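Local coordinates for protein GNAT family acetyltransferase (Mycobacterium smegmatis, PDB 6C30) that probably transfers an acetyl group from acetyl-CoA to an amino group of its substrate, as a RimJ-like N-acetyltransferase of the GNAT family, at residues F171-L177 and D189-I195; W40-L45 and W62-V68; V9-W13 and R79-G85; V26-R30 and A133-G138. All blocks are in the same frame, centred on the assembly; numbering follows the deposited sequence.

Interaction 1 (F171-L177 and D189-I195)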
# COMPACT_ATOMS: atom_id res chain seq x y z
N PHE A 171 6.43 -25.95 0.74
CA PHE A 171 6.56 -26.64 -0.54
C PHE A 171 7.23 -28.01 -0.39
O PHE A 171 8.21 -28.14 0.35
CB PHE A 171 7.34 -25.78 -1.54
CG PHE A 171 6.54 -24.65 -2.13
CD1 PHE A 171 5.72 -24.88 -3.22
CD2 PHE A 171 6.59 -23.38 -1.57
CE1 PHE A 171 4.96 -23.84 -3.76
CE2 PHE A 171 5.84 -22.35 -2.11
CZ PHE A 171 5.02 -22.58 -3.21
N ARG A 172 6.69 -29.00 -1.11
CA ARG A 172 7.24 -30.35 -1.17
C ARG A 172 8.04 -30.57 -2.45
O ARG A 172 7.57 -30.19 -3.52
CB ARG A 172 6.13 -31.40 -1.16
CG ARG A 172 5.21 -31.39 0.04
CD ARG A 172 4.01 -32.33 -0.21
NE ARG A 172 2.99 -31.69 -1.03
CZ ARG A 172 2.85 -31.86 -2.35
NH1 ARG A 172 3.67 -32.66 -3.01
NH2 ARG A 172 1.89 -31.21 -2.99
N GLU A 173 9.19 -31.21 -2.37
CA GLU A 173 9.87 -31.64 -3.60
C GLU A 173 9.06 -32.74 -4.30
O GLU A 173 8.70 -33.75 -3.68
CB GLU A 173 11.28 -32.16 -3.30
CG GLU A 173 12.25 -31.07 -2.87
CD GLU A 173 13.66 -31.60 -2.67
OE1 GLU A 173 13.91 -32.79 -2.99
OE2 GLU A 173 14.51 -30.83 -2.19
N GLU A 174 8.79 -32.55 -5.60
CA GLU A 174 8.05 -33.54 -6.37
C GLU A 174 8.88 -34.19 -7.46
O GLU A 174 8.58 -35.30 -7.88
CB GLU A 174 6.80 -32.90 -7.00
CG GLU A 174 5.73 -32.60 -5.97
CD GLU A 174 4.37 -32.34 -6.56
OE1 GLU A 174 4.28 -31.78 -7.66
OE2 GLU A 174 3.37 -32.70 -5.90
N GLY A 175 9.93 -33.52 -7.93
CA GLY A 175 10.72 -34.12 -8.98
C GLY A 175 11.91 -33.29 -9.39
O GLY A 175 12.12 -32.20 -8.87
N LEU A 176 12.69 -33.82 -10.33
CA LEU A 176 13.85 -33.13 -10.88
C LEU A 176 13.67 -33.03 -12.38
O LEU A 176 13.60 -34.05 -13.09
CB LEU A 176 15.15 -33.87 -10.53
CG LEU A 176 16.42 -33.20 -11.07
CD1 LEU A 176 16.67 -31.86 -10.40
CD2 LEU A 176 17.63 -34.12 -10.91
N LEU A 177 13.55 -31.80 -12.86
CA LEU A 177 13.32 -31.53 -14.27
C LEU A 177 14.66 -31.36 -14.96
O LEU A 177 15.36 -30.37 -14.73
CB LEU A 177 12.44 -30.29 -14.43
CG LEU A 177 11.21 -30.23 -13.53
CD1 LEU A 177 10.46 -28.94 -13.78
CD2 LEU A 177 10.31 -31.46 -13.73
N ASP A 189 19.15 -28.23 -14.92
CA ASP A 189 18.19 -28.95 -14.09
C ASP A 189 17.51 -28.02 -13.09
O ASP A 189 18.17 -27.17 -12.48
CB ASP A 189 18.86 -30.07 -13.29
CG ASP A 189 19.46 -31.18 -14.14
OD1 ASP A 189 19.34 -31.18 -15.39
OD2 ASP A 189 20.05 -32.08 -13.50
N HIS A 190 16.21 -28.19 -12.89
CA HIS A 190 15.48 -27.50 -11.84
C HIS A 190 14.66 -28.52 -11.05
O HIS A 190 13.99 -29.38 -11.65
CB HIS A 190 14.54 -26.43 -12.41
CG HIS A 190 15.23 -25.17 -12.83
ND1 HIS A 190 16.12 -25.12 -13.88
CD2 HIS A 190 15.13 -23.90 -12.36
CE1 HIS A 190 16.55 -23.88 -14.03
NE2 HIS A 190 15.96 -23.12 -13.13
N LEU A 191 14.70 -28.44 -9.73
CA LEU A 191 13.75 -29.15 -8.89
C LEU A 191 12.36 -28.57 -9.09
O LEU A 191 12.21 -27.37 -9.30
CB LEU A 191 14.14 -29.06 -7.42
CG LEU A 191 15.39 -29.84 -7.03
CD1 LEU A 191 15.98 -29.25 -5.76
CD2 LEU A 191 15.08 -31.32 -6.85
N LEU A 192 11.35 -29.43 -9.05
CA LEU A 192 9.97 -29.02 -9.03
C LEU A 192 9.44 -29.22 -7.62
O LEU A 192 9.54 -30.32 -7.07
CB LEU A 192 9.14 -29.84 -10.03
CG LEU A 192 7.64 -29.55 -10.08
CD1 LEU A 192 7.39 -28.15 -10.59
CD2 LEU A 192 6.91 -30.58 -10.94
N VAL A 193 8.89 -28.16 -7.04
CA VAL A 193 8.29 -28.26 -5.71
C VAL A 193 6.83 -27.80 -5.80
O VAL A 193 6.47 -27.08 -6.72
CB VAL A 193 9.07 -27.44 -4.65
CG1 VAL A 193 10.54 -27.85 -4.61
CG2 VAL A 193 8.94 -25.94 -4.90
N ALA A 194 5.99 -28.23 -4.86
CA ALA A 194 4.56 -27.95 -4.97
C ALA A 194 3.85 -28.02 -3.63
O ALA A 194 4.33 -28.62 -2.67
CB ALA A 194 3.90 -28.92 -5.94
N ILE A 195 2.68 -27.40 -3.59
CA ILE A 195 1.79 -27.51 -2.45
C ILE A 195 0.36 -27.44 -2.97
O ILE A 195 0.10 -26.76 -3.96
CB ILE A 195 2.10 -26.40 -1.39
CG1 ILE A 195 1.30 -26.64 -0.10
CG2 ILE A 195 1.85 -24.99 -1.95
CD1 ILE A 195 1.64 -25.66 1.02
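Phe-171 and Ile-195 meet nearly at right angles, the CG2 methyl of Ile-195 lying over one face of the phenyl ring in a CH-pi contact, 4.2 Å from the ring centroid. Val-193 reaches the base of the same side chain, its CG2 3.7 Å from Phe-171 CB. Leu-139 of helix 130-143 and Leu-166 of helix 160-169 also touch this ring, placing it inside the fold.

Next to the phenylalanine, the guanidinium of Arg-172 lies with one face over Ala-194 O. A bend at chi3 (-80°) brings its NH1 round to Glu-174, and the resulting salt bridge, NH1 to OE2 2.9 Å, is nearly straight. Arg-150 pairs with the other oxygen of that carboxylate, and Glu-199 with Arg-172 NE. The methyl of Ala-194 packs against the Glu-174 carboxylate, CB to OE1 3.4 Å. At the other end, Leu-176 has its CG turned away from the backbone N (chi1 180°), and CD1 ends 3.9 Å from Leu-191 CD2.

The backbones run antiparallel, and Leu-192 O takes two amides of the opposite strand: Glu-174 N at 2.8 Å and Gly-175 N through a weak bond. Two residues, Glu-174 and Gly-175, set against the single Leu-192 form a classic beta bulge, here in the antiparallel pairing of strands 172-180 and 186-196 within the GNAT sheet.

Interaction 2 (W40-L45 and W62-V68); sequences WSRIRL and WKVRHAV
Three hydrogen bonds tie Ser-41 and Arg-44 of helix 37-46 to Trp-62 and His-66. Ser-41 OG donates to His-66 O at 2.7 Å, approaching in the carbonyl plane; its chi1 of 173° turns the hydroxyl away from the backbone N and toward that carbonyl. Trp-62 NE1 donates to Arg-44 O at 2.9 Å, with the oxygen in the indole plane but the donor well above the plane of the carbonyl. The third, Arg-44 NH2 to His-66 NE2, is longer at 3.2 Å: the nitrogen lies in the guanidinium plane, yet the donor is tilted 29° out of the imidazole plane. Within 62-68, His-66 ND1 donates to Trp-62 O, which also accepts His-66 N, so both imidazole nitrogens are engaged and the rotation of the ring is fixed.

Flat groups crowd round this histidine. His-66 CE1 sits over the centre of the Trp-62 ring system, while CD2 comes within 3.5 Å of Trp-40 CZ2, the two rings inclined at 44°. The guanidinium of Arg-44 forms a salt bridge with Glu-55 and a cation-pi contact with Trp-120.

The apolar part rests on Leu-45. This side chain and His-66 lie side by side, pointing opposite ways, with Leu-45 CD2 3.8 Å from His-66 CB and 3.7 Å from Lys-63 CA.

Because ND1 donates to a carbonyl and NE2 accepts from an arginine, His-66 is probably neutral with its proton on ND1. It thereby couples the end of helix 62-65 to helix 37-46 through directional bonds as well as packing.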
# COMPACT_ATOMS: atom_id res chain seq x y z
N TRP A 40 12.42 -0.75 -10.13
CA TRP A 40 12.72 -2.03 -10.76
C TRP A 40 14.06 -1.98 -11.47
O TRP A 40 14.91 -2.85 -11.30
CB TRP A 40 11.60 -2.39 -11.74
CG TRP A 40 11.86 -3.54 -12.65
CD1 TRP A 40 11.63 -4.87 -12.39
CD2 TRP A 40 12.35 -3.47 -13.99
NE1 TRP A 40 11.97 -5.63 -13.49
CE2 TRP A 40 12.40 -4.80 -14.49
CE3 TRP A 40 12.74 -2.42 -14.83
CZ2 TRP A 40 12.83 -5.09 -15.78
CZ3 TRP A 40 13.15 -2.72 -16.12
CH2 TRP A 40 13.20 -4.04 -16.58
N SER A 41 14.29 -0.95 -12.27
CA SER A 41 15.53 -0.83 -13.01
C SER A 41 16.71 -0.67 -12.07
O SER A 41 17.72 -1.36 -12.20
CB SER A 41 15.46 0.36 -13.99
OG SER A 41 16.71 0.59 -14.60
N ARG A 42 16.60 0.24 -11.11
CA ARG A 42 17.70 0.49 -10.19
C ARG A 42 18.12 -0.79 -9.48
O ARG A 42 19.31 -1.14 -9.44
CB ARG A 42 17.30 1.57 -9.17
CG ARG A 42 18.41 1.99 -8.22
CD ARG A 42 17.84 2.87 -7.11
NE ARG A 42 16.96 2.10 -6.23
CZ ARG A 42 15.66 2.35 -6.06
NH1 ARG A 42 15.08 3.36 -6.68
NH2 ARG A 42 14.95 1.58 -5.25
N ILE A 43 17.14 -1.50 -8.93
CA ILE A 43 17.46 -2.69 -8.15
C ILE A 43 17.94 -3.84 -9.03
O ILE A 43 18.94 -4.49 -8.70
CB ILE A 43 16.26 -3.14 -7.31
CG1 ILE A 43 15.84 -2.02 -6.35
CG2 ILE A 43 16.60 -4.40 -6.53
CD1 ILE A 43 14.50 -2.24 -5.70
N ARG A 44 17.28 -4.09 -10.16
CA ARG A 44 17.68 -5.22 -11.01
C ARG A 44 19.07 -4.99 -11.60
O ARG A 44 19.84 -5.94 -11.78
CB ARG A 44 16.68 -5.43 -12.15
CG ARG A 44 15.26 -5.82 -11.73
CD ARG A 44 15.15 -7.27 -11.38
NE ARG A 44 15.34 -8.14 -12.54
CZ ARG A 44 15.06 -9.43 -12.52
NH1 ARG A 44 14.58 -9.99 -11.41
NH2 ARG A 44 15.26 -10.15 -13.61
N LEU A 45 19.41 -3.74 -11.89
CA LEU A 45 20.76 -3.45 -12.39
C LEU A 45 21.78 -3.63 -11.27
O LEU A 45 22.82 -4.26 -11.49
CB LEU A 45 20.84 -2.03 -12.96
CG LEU A 45 20.13 -1.79 -14.30
CD1 LEU A 45 20.12 -0.30 -14.59
CD2 LEU A 45 20.76 -2.57 -15.46
N TRP A 62 22.04 -7.80 -19.97
CA TRP A 62 21.32 -7.51 -18.73
C TRP A 62 21.01 -6.04 -18.59
O TRP A 62 19.94 -5.66 -18.11
CB TRP A 62 22.12 -7.98 -17.52
CG TRP A 62 21.38 -7.90 -16.23
CD1 TRP A 62 21.32 -6.85 -15.36
CD2 TRP A 62 20.58 -8.94 -15.65
NE1 TRP A 62 20.54 -7.16 -14.28
CE2 TRP A 62 20.07 -8.44 -14.43
CE3 TRP A 62 20.25 -10.24 -16.04
CZ2 TRP A 62 19.24 -9.21 -13.60
CZ3 TRP A 62 19.43 -10.99 -15.21
CH2 TRP A 62 18.93 -10.47 -14.01
N LYS A 63 21.96 -5.19 -18.99
CA LYS A 63 21.80 -3.75 -18.79
C LYS A 63 20.81 -3.16 -19.78
O LYS A 63 20.19 -2.14 -19.49
CB LYS A 63 23.16 -3.06 -18.90
CG LYS A 63 24.13 -3.50 -17.80
CD LYS A 63 25.45 -2.75 -17.85
CE LYS A 63 26.24 -3.11 -19.10
NZ LYS A 63 26.52 -4.58 -19.20
N VAL A 64 20.65 -3.82 -20.92
CA VAL A 64 19.66 -3.39 -21.90
C VAL A 64 18.27 -3.81 -21.43
O VAL A 64 17.33 -3.02 -21.44
CB VAL A 64 19.96 -3.98 -23.30
CG1 VAL A 64 18.80 -3.71 -24.25
CG2 VAL A 64 21.25 -3.40 -23.84
N ARG A 65 18.16 -5.07 -21.01
CA ARG A 65 16.90 -5.62 -20.53
C ARG A 65 16.35 -4.82 -19.36
O ARG A 65 15.13 -4.62 -19.26
CB ARG A 65 17.08 -7.09 -20.13
CG ARG A 65 15.88 -7.73 -19.43
CD ARG A 65 14.67 -7.83 -20.36
NE ARG A 65 13.59 -8.59 -19.72
CZ ARG A 65 12.46 -8.93 -20.31
NH1 ARG A 65 12.23 -8.56 -21.57
NH2 ARG A 65 11.54 -9.62 -19.65
N HIS A 66 17.22 -4.36 -18.47
CA HIS A 66 16.76 -3.74 -17.23
C HIS A 66 16.94 -2.23 -17.17
O HIS A 66 16.87 -1.64 -16.10
CB HIS A 66 17.44 -4.42 -16.04
CG HIS A 66 17.09 -5.87 -15.94
ND1 HIS A 66 17.90 -6.87 -16.42
CD2 HIS A 66 15.99 -6.49 -15.44
CE1 HIS A 66 17.33 -8.04 -16.22
NE2 HIS A 66 16.16 -7.84 -15.62
N ALA A 67 17.14 -1.62 -18.33
CA ALA A 67 17.09 -0.17 -18.44
C ALA A 67 15.69 0.34 -18.10
O ALA A 67 14.70 -0.36 -18.32
CB ALA A 67 17.49 0.26 -19.84
N VAL A 68 15.60 1.56 -17.58
CA VAL A 68 14.31 2.10 -17.16
C VAL A 68 13.30 2.15 -18.32
O VAL A 68 12.11 1.93 -18.13
CB VAL A 68 14.46 3.51 -16.50
CG1 VAL A 68 14.84 4.57 -17.52
CG2 VAL A 68 13.19 3.90 -15.78

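Interaction 3 (V9-W13 and R79-G85)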
# COMPACT_ATOMS: atom_id res chain seq x y z
N VAL A 9 -12.90 -14.31 -16.11
CA VAL A 9 -11.67 -14.54 -16.87
C VAL A 9 -10.44 -14.48 -15.97
O VAL A 9 -9.52 -15.29 -16.11
CB VAL A 9 -11.52 -13.51 -18.01
CG1 VAL A 9 -10.23 -13.76 -18.79
CG2 VAL A 9 -12.73 -13.56 -18.94
N HIS A 10 -10.42 -13.53 -15.04
CA HIS A 10 -9.25 -13.37 -14.19
C HIS A 10 -9.60 -13.19 -12.71
O HIS A 10 -9.40 -12.13 -12.14
CB HIS A 10 -8.38 -12.20 -14.68
CG HIS A 10 -9.13 -10.92 -14.95
ND1 HIS A 10 -9.45 -10.02 -13.95
CD2 HIS A 10 -9.57 -10.37 -16.10
CE1 HIS A 10 -10.07 -8.99 -14.48
NE2 HIS A 10 -10.16 -9.17 -15.78
N PRO A 11 -10.10 -14.27 -12.08
CA PRO A 11 -10.47 -14.19 -10.66
C PRO A 11 -9.28 -13.79 -9.78
O PRO A 11 -8.17 -14.27 -10.00
CB PRO A 11 -10.93 -15.62 -10.34
CG PRO A 11 -10.26 -16.47 -11.37
CD PRO A 11 -10.23 -15.64 -12.61
N GLY A 12 -9.51 -12.90 -8.82
CA GLY A 12 -8.47 -12.50 -7.90
C GLY A 12 -7.52 -11.46 -8.48
O GLY A 12 -6.51 -11.14 -7.86
N TRP A 13 -7.85 -10.93 -9.65
CA TRP A 13 -7.02 -9.91 -10.30
C TRP A 13 -7.87 -8.78 -10.87
O TRP A 13 -8.90 -9.04 -11.49
CB TRP A 13 -6.17 -10.51 -11.42
CG TRP A 13 -5.30 -9.48 -12.07
CD1 TRP A 13 -5.57 -8.77 -13.20
CD2 TRP A 13 -4.04 -9.02 -11.59
NE1 TRP A 13 -4.55 -7.89 -13.45
CE2 TRP A 13 -3.59 -8.03 -12.48
CE3 TRP A 13 -3.24 -9.36 -10.49
CZ2 TRP A 13 -2.37 -7.38 -12.32
CZ3 TRP A 13 -2.03 -8.70 -10.32
CH2 TRP A 13 -1.61 -7.72 -11.23
N ARG A 79 0.70 -7.29 -17.51
CA ARG A 79 -0.67 -6.90 -17.27
C ARG A 79 -1.63 -7.47 -18.33
O ARG A 79 -2.77 -7.80 -18.00
CB ARG A 79 -0.77 -5.37 -17.19
CG ARG A 79 -0.06 -4.82 -15.94
CD ARG A 79 -0.26 -3.33 -15.75
NE ARG A 79 -1.67 -3.01 -15.57
CZ ARG A 79 -2.28 -2.95 -14.39
NH1 ARG A 79 -1.62 -3.17 -13.26
NH2 ARG A 79 -3.57 -2.67 -14.36
N ALA A 80 -1.16 -7.61 -19.56
CA ALA A 80 -1.98 -8.24 -20.60
C ALA A 80 -2.24 -9.71 -20.28
O ALA A 80 -3.37 -10.19 -20.40
CB ALA A 80 -1.32 -8.09 -21.94
N GLU A 81 -1.21 -10.43 -19.86
CA GLU A 81 -1.41 -11.82 -19.46
C GLU A 81 -2.37 -11.93 -18.29
O GLU A 81 -3.18 -12.86 -18.22
CB GLU A 81 -0.08 -12.47 -19.11
CG GLU A 81 0.82 -12.72 -20.31
CD GLU A 81 0.15 -13.61 -21.34
OE1 GLU A 81 -0.12 -14.78 -21.02
OE2 GLU A 81 -0.11 -13.12 -22.46
N ALA A 82 -2.30 -10.98 -17.36
CA ALA A 82 -3.18 -10.99 -16.20
C ALA A 82 -4.63 -10.73 -16.62
O ALA A 82 -5.56 -11.30 -16.06
CB ALA A 82 -2.72 -9.95 -15.18
N ARG A 83 -4.80 -9.87 -17.62
CA ARG A 83 -6.13 -9.56 -18.14
C ARG A 83 -6.77 -10.80 -18.76
O ARG A 83 -8.00 -10.93 -18.78
CB ARG A 83 -6.01 -8.43 -19.17
CG ARG A 83 -7.29 -7.68 -19.47
CD ARG A 83 -6.99 -6.32 -20.09
NE ARG A 83 -5.94 -6.34 -21.11
CZ ARG A 83 -4.76 -5.74 -21.00
NH1 ARG A 83 -4.44 -5.05 -19.91
NH2 ARG A 83 -3.88 -5.82 -21.99
N HIS A 84 -5.94 -11.71 -19.24
CA HIS A 84 -6.42 -12.97 -19.82
C HIS A 84 -6.45 -14.09 -18.79
O HIS A 84 -6.74 -15.24 -19.12
CB HIS A 84 -5.55 -13.37 -21.01
CG HIS A 84 -5.64 -12.41 -22.16
ND1 HIS A 84 -6.79 -12.25 -22.91
CD2 HIS A 84 -4.73 -11.57 -22.70
CE1 HIS A 84 -6.58 -11.35 -23.85
NE2 HIS A 84 -5.34 -10.92 -23.74
N GLY A 85 -6.15 -13.76 -17.54
CA GLY A 85 -6.23 -14.72 -16.45
C GLY A 85 -5.12 -15.74 -16.41
O GLY A 85 -5.26 -16.77 -15.75
O HOH W 1 -3.92 -6.46 -15.88
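Water 1 bridges Trp-13 and Arg-79: it accepts from Trp-13 NE1 at 2.9 Å, near the indole plane, and donates to Arg-79 O at 2.8 Å. That carbonyl also receives the helical bond from Arg-83 N, so the water attaches the tryptophan to the last turn of helix 71-83 without a direct polar bond.

Above the same indole sits the methyl of Ala-82. Its CB lies 3.5 Å from the centroid of the five-membered ring and 22° off the ring normal, a close CH-pi contact. The ring is brought under the helix by a chi1 of -179°, which sends CG away from the backbone N. Elsewhere the indole meets Phe-90 edge-to-face and packs on Pro-31 and Pro-89 of neighbouring strands.

The helix finishes in a Schellman motif, with Gly-85 at positive phi as the first residue to leave helical angles. The 9-13 segment packs across this end, and its own chain reverses in a type II beta turn from His-10 to Trp-13. Gly-85 CA makes a CA-H...O contact with Val-9 O at 3.4 Å.

His-10 straddles the final carbonyls, its CB 3.3 Å from Ala-82 O and its CD2 3.2 Å from Arg-83 O. Its ND1 turns back to Trp-13 O at 2.7 Å, a bond that braces the turn, although the donor stands above the carbonyl plane. Val-9 CG1 rests 3.6 Å from Arg-83 O. Ala-219 of the second subunit packs on both His-10 and Trp-13.

Interaction 4 (V26-R30 and A133-G138)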
# COMPACT_ATOMS: atom_id res chain seq x y z
N VAL A 26 6.39 -3.81 7.50
CA VAL A 26 5.09 -4.03 6.89
C VAL A 26 5.29 -4.55 5.46
O VAL A 26 5.95 -3.90 4.64
CB VAL A 26 4.25 -2.73 6.87
CG1 VAL A 26 2.90 -2.98 6.20
CG2 VAL A 26 4.05 -2.21 8.30
N VAL A 27 4.75 -5.73 5.18
CA VAL A 27 4.87 -6.30 3.84
C VAL A 27 3.51 -6.50 3.20
O VAL A 27 2.53 -6.79 3.87
CB VAL A 27 5.62 -7.65 3.86
CG1 VAL A 27 7.06 -7.46 4.31
CG2 VAL A 27 4.88 -8.67 4.72
N GLY A 28 3.44 -6.32 1.89
CA GLY A 28 2.19 -6.52 1.16
C GLY A 28 2.51 -6.81 -0.30
O GLY A 28 3.65 -6.62 -0.74
N LEU A 29 1.49 -7.29 -1.02
CA LEU A 29 1.56 -7.50 -2.47
C LEU A 29 0.59 -6.57 -3.16
O LEU A 29 -0.55 -6.42 -2.72
CB LEU A 29 1.21 -8.94 -2.85
CG LEU A 29 2.01 -10.08 -2.21
CD1 LEU A 29 1.58 -11.42 -2.79
CD2 LEU A 29 3.51 -9.86 -2.42
N ARG A 30 1.01 -5.97 -4.27
CA ARG A 30 0.07 -5.20 -5.09
C ARG A 30 0.49 -5.29 -6.56
O ARG A 30 1.62 -5.69 -6.85
CB ARG A 30 -0.04 -3.75 -4.58
CG ARG A 30 1.28 -3.00 -4.41
CD ARG A 30 1.77 -2.45 -5.73
NE ARG A 30 3.01 -1.70 -5.55
CZ ARG A 30 3.82 -1.36 -6.55
NH1 ARG A 30 3.50 -1.69 -7.80
NH2 ARG A 30 4.93 -0.68 -6.31
N ALA A 133 7.25 -14.36 3.48
CA ALA A 133 5.97 -13.67 3.62
C ALA A 133 5.27 -13.48 2.28
O ALA A 133 4.06 -13.65 2.17
CB ALA A 133 6.16 -12.32 4.30
N ALA A 134 6.04 -13.12 1.26
CA ALA A 134 5.48 -12.92 -0.07
C ALA A 134 4.90 -14.21 -0.63
O ALA A 134 3.79 -14.22 -1.17
CB ALA A 134 6.54 -12.36 -1.02
N LEU A 135 5.64 -15.30 -0.50
CA LEU A 135 5.14 -16.60 -0.94
C LEU A 135 3.89 -17.02 -0.17
O LEU A 135 2.93 -17.54 -0.75
CB LEU A 135 6.23 -17.66 -0.80
CG LEU A 135 7.37 -17.54 -1.80
CD1 LEU A 135 8.52 -18.40 -1.35
CD2 LEU A 135 6.93 -17.98 -3.19
N ALA A 136 3.90 -16.81 1.14
CA ALA A 136 2.76 -17.19 1.97
C ALA A 136 1.50 -16.41 1.58
O ALA A 136 0.41 -16.96 1.48
CB ALA A 136 3.08 -16.99 3.44
N MET A 137 1.67 -15.11 1.35
CA MET A 137 0.58 -14.28 0.86
C MET A 137 0.10 -14.75 -0.51
O MET A 137 -1.09 -14.81 -0.78
CB MET A 137 1.00 -12.81 0.80
CG MET A 137 1.02 -12.12 2.16
SD MET A 137 1.27 -10.34 2.04
CE MET A 137 3.01 -10.25 1.66
N GLY A 138 1.06 -15.06 -1.39
CA GLY A 138 0.71 -15.54 -2.71
C GLY A 138 -0.13 -16.79 -2.65
O GLY A 138 -1.15 -16.91 -3.33
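Methyl and methylene packing joins Val-27 and Leu-29 to Ala-133, Ala-134 and Met-137, and no hydrogen bond crosses between strand and helix. In the conformer given here, one of two modelled for Val-27, CG2 touches Ala-133 CB and the terminal CE of Met-137, both at 3.9 Å. Leu-29 uses two branches. Its CD1 lies 3.9 Å from Met-137 CB, and CD2 faces Ala-134 CB at 4.2 Å. A chi1 of -55° sets CG of Leu-29 anti to the carbonyl carbon, from where the fork spreads toward the helix.

Met-137 supplies the long reach. The bend at chi3 (-75°) turns CE in toward Val-27 CG2 and Gly-28 CA, and the end of the side chain touches both Val-27 and Leu-29. There it passes over Gly-28, with CE 3.9 Å from Gly-28 CA. It also packs on Val-17 and Leu-20 of the adjoining strand 17-22.

Contacts between side chain and helix backbone complete the fit. Leu-29 CD1 comes to 3.9 Å from Ala-134 O and equally near Gly-138 N. The small residues Ala-133, Ala-134 and Gly-138 let the strand's side chains lie close to the helix; the axes of helix segment 133-138 and strand segment 26-30 approach to 8.6 Å, at 47°.

Between 26-30 and 133-138 the contact is thus apolar and buried, and it rests on dispersion and fit of shape; the nearby Ala-134 O and Gly-138 N are bonded to each other within the helix.

How the interactions relate
Interaction 4 is the buried core contact, helix 130-143 against strand 25-31, and it relies on apolar packing alone. Interactions 1, 2 and 3 all lie farther from the centre of the chain and are partly buried. Interaction 1 belongs to the same sheet but pairs two strands through backbone bonds, with salt bridges on its more exposed residues; helix 130-143 links the two, since Leu-139 touches Phe-171 and Ile-195. Interactions 2 and 3 use helix ends and aromatic residues: direct side-chain bonds round a histidine in interaction 2, a bridging water and a CH-pi contact in interaction 3. Helices 62-65 and 71-83, one in each, are successive in the chain. Of the four, interaction 3 has most contact with the second subunit.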